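Local coordinates for beta-1,4-mannanase (Caldicellulosiruptor saccharolyticus, PDB 1PMH), which binds mannohexaose through a family 27 carbohydrate-binding module, which probably holds a mannan-degrading enzyme on its substrate, at residues A[79-92]-A[172-185]. Numbering follows the deposited sequence.
With CA (calcium ion), chain C.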
loop_
_atom_site.group_PDB
_atom_site.type_symbol
_atom_site.label_atom_id
_atom_site.label_comp_id
_atom_site.label_asym_id
_atom_site.label_seq_id
_atom_site.Cartn_x
_atom_site.Cartn_y
_atom_site.Cartn_z
ATOM N N PHE A 79 11.000 -16.389 -0.904
ATOM C CA PHE A 79 9.968 -16.158 -1.905
ATOM C C PHE A 79 9.824 -17.280 -2.932
ATOM O O PHE A 79 9.056 -17.127 -3.868
ATOM C CB PHE A 79 10.150 -14.804 -2.598
ATOM C CG PHE A 79 9.956 -13.602 -1.721
ATOM C CD1 PHE A 79 8.704 -13.065 -1.525
ATOM C CD2 PHE A 79 11.030 -12.979 -1.092
ATOM C CE1 PHE A 79 8.545 -11.956 -0.732
ATOM C CE2 PHE A 79 10.865 -11.856 -0.279
ATOM C CZ PHE A 79 9.600 -11.369 -0.097
ATOM N N THR A 80 10.572 -18.370 -2.785
ATOM C CA THR A 80 10.364 -19.529 -3.635
ATOM C C THR A 80 8.890 -19.906 -3.670
ATOM O O THR A 80 8.260 -20.074 -2.624
ATOM C CB THR A 80 11.216 -20.723 -3.170
ATOM O OG1 THR A 80 12.608 -20.351 -3.174
ATOM C CG2 THR A 80 11.106 -21.935 -4.109
ATOM N N GLY A 81 8.348 -20.023 -4.871
ATOM C CA GLY A 81 6.950 -20.387 -5.023
ATOM C C GLY A 81 5.953 -19.272 -4.880
ATOM O O GLY A 81 4.768 -19.489 -5.126
ATOM N N TYR A 82 6.409 -18.076 -4.530
ATOM C CA TYR A 82 5.515 -16.916 -4.506
ATOM C C TYR A 82 5.683 -16.174 -5.820
ATOM O O TYR A 82 6.794 -15.983 -6.294
ATOM C CB TYR A 82 5.832 -16.003 -3.312
ATOM C CG TYR A 82 5.525 -16.646 -1.962
ATOM C CD1 TYR A 82 6.451 -17.445 -1.302
ATOM C CD2 TYR A 82 4.316 -16.452 -1.322
ATOM C CE1 TYR A 82 6.178 -18.017 -0.079
ATOM C CE2 TYR A 82 4.016 -17.015 -0.081
ATOM C CZ TYR A 82 4.938 -17.812 0.523
ATOM O OH TYR A 82 4.694 -18.382 1.754
ATOM N N LYS A 83 4.562 -15.748 -6.411
ATOM C CA LYS A 83 4.549 -15.198 -7.758
ATOM C C LYS A 83 3.942 -13.818 -7.865
ATOM O O LYS A 83 4.109 -13.185 -8.901
ATOM C CB LYS A 83 3.886 -16.148 -8.774
ATOM C CG LYS A 83 4.556 -17.522 -8.803
ATOM C CD LYS A 83 4.026 -18.318 -9.965
ATOM C CE LYS A 83 4.734 -19.640 -10.090
ATOM N NZ LYS A 83 4.381 -20.355 -11.320
ATOM N N SER A 84 3.273 -13.326 -6.819
ATOM C CA SER A 84 2.657 -12.020 -6.899
ATOM C C SER A 84 2.532 -11.376 -5.529
ATOM O O SER A 84 2.499 -12.053 -4.507
ATOM C CB SER A 84 1.269 -12.087 -7.577
ATOM O OG SER A 84 0.324 -12.806 -6.824
ATOM N N VAL A 85 2.418 -10.061 -5.546
ATOM C CA VAL A 85 1.985 -9.245 -4.389
ATOM C C VAL A 85 0.721 -8.511 -4.810
ATOM O O VAL A 85 0.725 -7.819 -5.808
ATOM C CB VAL A 85 3.075 -8.246 -3.945
ATOM C CG1 VAL A 85 2.517 -7.365 -2.820
ATOM C CG2 VAL A 85 4.313 -9.038 -3.463
ATOM N N GLU A 86 -0.332 -8.712 -4.044
ATOM C CA GLU A 86 -1.636 -8.157 -4.302
ATOM C C GLU A 86 -2.015 -7.193 -3.189
ATOM O O GLU A 86 -1.571 -7.349 -2.044
ATOM C CB GLU A 86 -2.659 -9.297 -4.331
ATOM C CG GLU A 86 -4.040 -8.886 -4.789
ATOM C CD GLU A 86 -4.907 -10.091 -5.025
ATOM O OE1 GLU A 86 -4.350 -11.119 -5.516
ATOM O OE2 GLU A 86 -6.138 -9.973 -4.804
ATOM N N PHE A 87 -2.818 -6.185 -3.471
ATOM C CA PHE A 87 -3.252 -5.222 -2.463
ATOM C C PHE A 87 -4.520 -4.537 -2.925
ATOM O O PHE A 87 -4.834 -4.520 -4.128
ATOM C CB PHE A 87 -2.152 -4.186 -2.208
ATOM C CG PHE A 87 -1.906 -3.315 -3.401
ATOM C CD1 PHE A 87 -2.655 -2.148 -3.580
ATOM C CD2 PHE A 87 -1.047 -3.720 -4.405
ATOM C CE1 PHE A 87 -2.562 -1.434 -4.738
ATOM C CE2 PHE A 87 -0.947 -2.962 -5.586
ATOM C CZ PHE A 87 -1.688 -1.826 -5.726
ATOM N N GLU A 88 -5.219 -3.931 -1.955
ATOM C CA GLU A 88 -6.334 -3.037 -2.216
ATOM C C GLU A 88 -6.013 -1.704 -1.555
ATOM O O GLU A 88 -5.594 -1.651 -0.406
ATOM C CB GLU A 88 -7.646 -3.608 -1.632
ATOM C CG GLU A 88 -8.071 -4.935 -2.246
ATOM C CD GLU A 88 -9.365 -5.501 -1.680
ATOM O OE1 GLU A 88 -10.391 -4.855 -1.898
ATOM O OE2 GLU A 88 -9.351 -6.619 -1.110
HETATM N N MSE A 89 -6.311 -0.645 -2.287
HETATM C CA MSE A 89 -6.080 0.727 -1.851
HETATM C C MSE A 89 -7.360 1.505 -2.014
HETATM O O MSE A 89 -8.033 1.371 -3.035
HETATM C CB MSE A 89 -4.964 1.278 -2.713
HETATM C CG MSE A 89 -4.575 2.656 -2.416
HETATM SE SE MSE A 89 -3.257 3.306 -3.709
HETATM C CE MSE A 89 -2.077 2.114 -3.551
ATOM N N PHE A 90 -7.693 2.344 -1.028
ATOM C CA PHE A 90 -8.964 3.053 -0.971
ATOM C C PHE A 90 -8.688 4.530 -0.710
ATOM O O PHE A 90 -8.012 4.850 0.263
ATOM C CB PHE A 90 -9.882 2.533 0.160
ATOM C CG PHE A 90 -10.099 1.036 0.138
ATOM C CD1 PHE A 90 -9.139 0.169 0.574
ATOM C CD2 PHE A 90 -11.298 0.526 -0.299
ATOM C CE1 PHE A 90 -9.310 -1.191 0.511
ATOM C CE2 PHE A 90 -11.484 -0.850 -0.363
ATOM C CZ PHE A 90 -10.474 -1.685 0.030
ATOM N N ILE A 91 -9.301 5.408 -1.491
ATOM C CA ILE A 91 -9.167 6.846 -1.256
ATOM C C ILE A 91 -10.580 7.423 -1.292
ATOM O O ILE A 91 -11.297 7.216 -2.260
ATOM C CB ILE A 91 -8.290 7.561 -2.308
ATOM C CG1 ILE A 91 -7.004 6.782 -2.619
ATOM C CG2 ILE A 91 -7.989 8.951 -1.805
ATOM C CD1 ILE A 91 -7.060 5.841 -3.815
ATOM N N PRO A 92 -10.997 8.172 -0.259
ATOM C CA PRO A 92 -12.336 8.811 -0.268
ATOM C C PRO A 92 -12.541 9.554 -1.595
ATOM O O PRO A 92 -11.800 10.470 -1.934
ATOM C CB PRO A 92 -12.265 9.759 0.914
ATOM C CG PRO A 92 -11.307 9.181 1.807
ATOM C CD PRO A 92 -10.292 8.478 1.003
ATOM N N PRO A 172 -7.070 10.659 4.270
ATOM C CA PRO A 172 -6.607 9.279 4.358
ATOM C C PRO A 172 -6.469 8.577 3.019
ATOM O O PRO A 172 -7.203 8.860 2.065
ATOM C CB PRO A 172 -7.679 8.632 5.212
ATOM C CG PRO A 172 -8.924 9.382 4.905
ATOM C CD PRO A 172 -8.472 10.812 4.721
ATOM N N ILE A 173 -5.544 7.623 2.993
ATOM C CA ILE A 173 -5.474 6.575 1.989
ATOM C C ILE A 173 -5.431 5.291 2.810
ATOM O O ILE A 173 -4.673 5.203 3.776
ATOM C CB ILE A 173 -4.229 6.689 1.117
ATOM C CG1 ILE A 173 -4.241 7.971 0.290
ATOM C CG2 ILE A 173 -4.100 5.450 0.193
ATOM C CD1 ILE A 173 -3.025 8.239 -0.575
ATOM N N TYR A 174 -6.245 4.307 2.447
ATOM C CA TYR A 174 -6.273 3.055 3.186
ATOM C C TYR A 174 -5.665 1.949 2.346
ATOM O O TYR A 174 -5.835 1.890 1.129
ATOM C CB TYR A 174 -7.684 2.648 3.601
ATOM C CG TYR A 174 -8.467 3.677 4.367
ATOM C CD1 TYR A 174 -9.096 4.733 3.725
ATOM C CD2 TYR A 174 -8.633 3.575 5.759
ATOM C CE1 TYR A 174 -9.854 5.678 4.439
ATOM C CE2 TYR A 174 -9.362 4.539 6.458
ATOM C CZ TYR A 174 -9.967 5.579 5.814
ATOM O OH TYR A 174 -10.723 6.523 6.463
ATOM N N LEU A 175 -4.993 1.042 3.014
ATOM C CA LEU A 175 -4.534 -0.204 2.435
ATOM C C LEU A 175 -5.200 -1.357 3.153
ATOM O O LEU A 175 -5.408 -1.334 4.368
ATOM C CB LEU A 175 -3.039 -0.388 2.541
ATOM C CG LEU A 175 -2.183 0.479 1.695
ATOM C CD1 LEU A 175 -0.714 0.227 2.039
ATOM C CD2 LEU A 175 -2.404 0.210 0.212
ATOM N N ASP A 176 -5.511 -2.405 2.409
ATOM C CA ASP A 176 -6.021 -3.634 3.033
ATOM C C ASP A 176 -5.641 -4.806 2.140
ATOM O O ASP A 176 -5.315 -4.663 0.959
ATOM C CB ASP A 176 -7.538 -3.569 3.246
ATOM C CG ASP A 176 -8.072 -4.436 4.373
ATOM O OD1 ASP A 176 -7.298 -5.178 4.999
ATOM O OD2 ASP A 176 -9.275 -4.395 4.637
ATOM N N ASN A 177 -5.759 -5.990 2.740
ATOM C CA ASN A 177 -5.606 -7.236 1.981
ATOM C C ASN A 177 -4.336 -7.241 1.144
ATOM O O ASN A 177 -4.340 -7.575 -0.050
ATOM C CB ASN A 177 -6.851 -7.498 1.158
ATOM C CG ASN A 177 -8.053 -7.747 2.042
ATOM O OD1 ASN A 177 -7.924 -8.268 3.151
ATOM N ND2 ASN A 177 -9.221 -7.388 1.580
ATOM N N VAL A 178 -3.242 -6.916 1.827
ATOM C CA VAL A 178 -1.931 -7.028 1.179
ATOM C C VAL A 178 -1.525 -8.483 1.312
ATOM O O VAL A 178 -1.412 -8.980 2.411
ATOM C CB VAL A 178 -0.935 -6.083 1.859
ATOM C CG1 VAL A 178 0.461 -6.308 1.275
ATOM C CG2 VAL A 178 -1.401 -4.615 1.719
ATOM N N ARG A 179 -1.317 -9.154 0.184
ATOM C CA ARG A 179 -1.057 -10.579 0.179
ATOM C C ARG A 179 0.159 -10.891 -0.676
ATOM O O ARG A 179 0.309 -10.380 -1.797
ATOM C CB ARG A 179 -2.256 -11.377 -0.354
ATOM C CG ARG A 179 -3.492 -11.197 0.513
ATOM C CD ARG A 179 -4.551 -12.197 0.206
ATOM N NE ARG A 179 -5.161 -11.813 -1.056
ATOM C CZ ARG A 179 -6.087 -12.563 -1.648
ATOM N NH1 ARG A 179 -6.405 -13.752 -1.160
ATOM N NH2 ARG A 179 -6.636 -12.132 -2.775
ATOM N N ILE A 180 1.039 -11.764 -0.172
ATOM C CA ILE A 180 2.155 -12.331 -0.935
ATOM C C ILE A 180 1.700 -13.745 -1.258
ATOM O O ILE A 180 1.454 -14.549 -0.350
ATOM C CB ILE A 180 3.451 -12.256 -0.117
ATOM C CG1 ILE A 180 3.767 -10.814 0.330
ATOM C CG2 ILE A 180 4.583 -12.979 -0.879
ATOM C CD1 ILE A 180 4.924 -10.813 1.334
ATOM N N ARG A 181 1.535 -14.008 -2.560
ATOM C CA ARG A 181 0.693 -15.105 -3.027
ATOM C C ARG A 181 1.452 -16.012 -3.991
ATOM O O ARG A 181 2.220 -15.516 -4.805
ATOM C CB ARG A 181 -0.565 -14.601 -3.751
ATOM C CG ARG A 181 -1.429 -13.657 -2.962
ATOM C CD ARG A 181 -2.709 -13.290 -3.683
ATOM N NE ARG A 181 -3.666 -14.389 -3.597
ATOM C CZ ARG A 181 -4.707 -14.599 -4.395
ATOM N NH1 ARG A 181 -4.944 -13.795 -5.403
ATOM N NH2 ARG A 181 -5.450 -15.687 -4.236
ATOM N N PRO A 182 1.166 -17.303 -3.968
ATOM C CA PRO A 182 1.628 -18.174 -5.069
ATOM C C PRO A 182 0.946 -17.935 -6.413
ATOM O O PRO A 182 1.446 -18.318 -7.488
ATOM C CB PRO A 182 1.372 -19.579 -4.531
ATOM C CG PRO A 182 0.178 -19.410 -3.578
ATOM C CD PRO A 182 0.439 -18.061 -2.935
ATOM N N GLU A 183 -0.218 -17.290 -6.388
ATOM C CA GLU A 183 -0.951 -17.030 -7.614
ATOM C C GLU A 183 -0.179 -16.139 -8.580
ATOM O O GLU A 183 0.426 -15.147 -8.164
ATOM C CB GLU A 183 -2.307 -16.397 -7.275
ATOM C CG GLU A 183 -3.352 -17.339 -6.705
ATOM C CD GLU A 183 -3.144 -17.825 -5.291
ATOM O OE1 GLU A 183 -2.339 -17.264 -4.523
ATOM O OE2 GLU A 183 -3.790 -18.843 -4.976
ATOM N N ASP A 184 -0.227 -16.450 -9.877
ATOM C CA ASP A 184 0.428 -15.641 -10.877
ATOM C C ASP A 184 -0.249 -14.288 -10.974
ATOM O O ASP A 184 -1.448 -14.185 -10.812
ATOM C CB ASP A 184 0.274 -16.337 -12.241
ATOM C CG ASP A 184 0.801 -17.763 -12.260
ATOM O OD1 ASP A 184 0.218 -18.668 -11.594
ATOM O OD2 ASP A 184 1.864 -17.979 -12.915
ATOM N N ALA A 185 0.524 -13.248 -11.252
ATOM C CA ALA A 185 -0.045 -11.947 -11.550
ATOM C C ALA A 185 -0.601 -11.886 -12.973
ATOM O O ALA A 185 -0.151 -12.629 -13.859
ATOM C CB ALA A 185 0.978 -10.852 -11.350
ATOM O OXT ALA A 185 -1.462 -11.024 -13.193
HETATM CA CA CA C . -9.001 -5.939 6.649
HETATM O O HOH W 1 3.390 -13.745 -11.544
HETATM O O HOH W 2 1.633 -20.824 -10.910
HETATM O O HOH W 3 -9.342 -7.862 5.394
#
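Strands 84-92 and 172-181 pair edge to edge as antiparallel neighbours within one sheet of the module, their directions 175° apart, with reciprocal backbone bonds at Ser84-Arg181, Glu86-Arg179, Glu88-Asp176 and Phe90-Tyr174. Between Glu86 and Glu88 the register slips by one residue, a beta bulge where Asn177 takes positive backbone angles. A classic bulge lies at the start of strand 84-92, where Lys83 and Ser84 both face Arg181: Arg181 O accepts from both Lys83 N (2.8 Å) and Ser84 N (3.2 Å).

Glu86 forms salt bridges to two arginines, in a network that includes Glu183. With CG anti to the backbone N (chi1 -172°), its extended chain puts OE1 2.7 Å from Arg181 NH1, met on the syn side, whereas Arg179 NH2 approaches OE2 at 3.0 Å from above the carboxylate plane. OE2 also bonds His141 of strand 135-145. The guanidinium groups lie face over face, Arg181 NE over the centre of the Arg179 plane; an alanine in place of Glu86 would probably leave Arg179 without this salt-bridge mate, Arg181 with the looser charge pairing to Glu183, and His141 without this acceptor.

This is the jelly-roll beta-sandwich, and the opposite side of the two strands supplies its core. Met89, a selenomethionine, and Leu175 touch Phe162 and Phe160 of strand 153-165 in the other sheet, and Met89 CG rests 3.9 Å from Ile173 CG2.

Asp176 clasps the calcium ion through OD1 and OD2, the site being completed by a water and Asp10, Glu12, Asn44 and Tyr46. Ser84 OG donates to Glu183 O (2.7 Å), just past the end of strand 172-181, tying down the C-terminal tail.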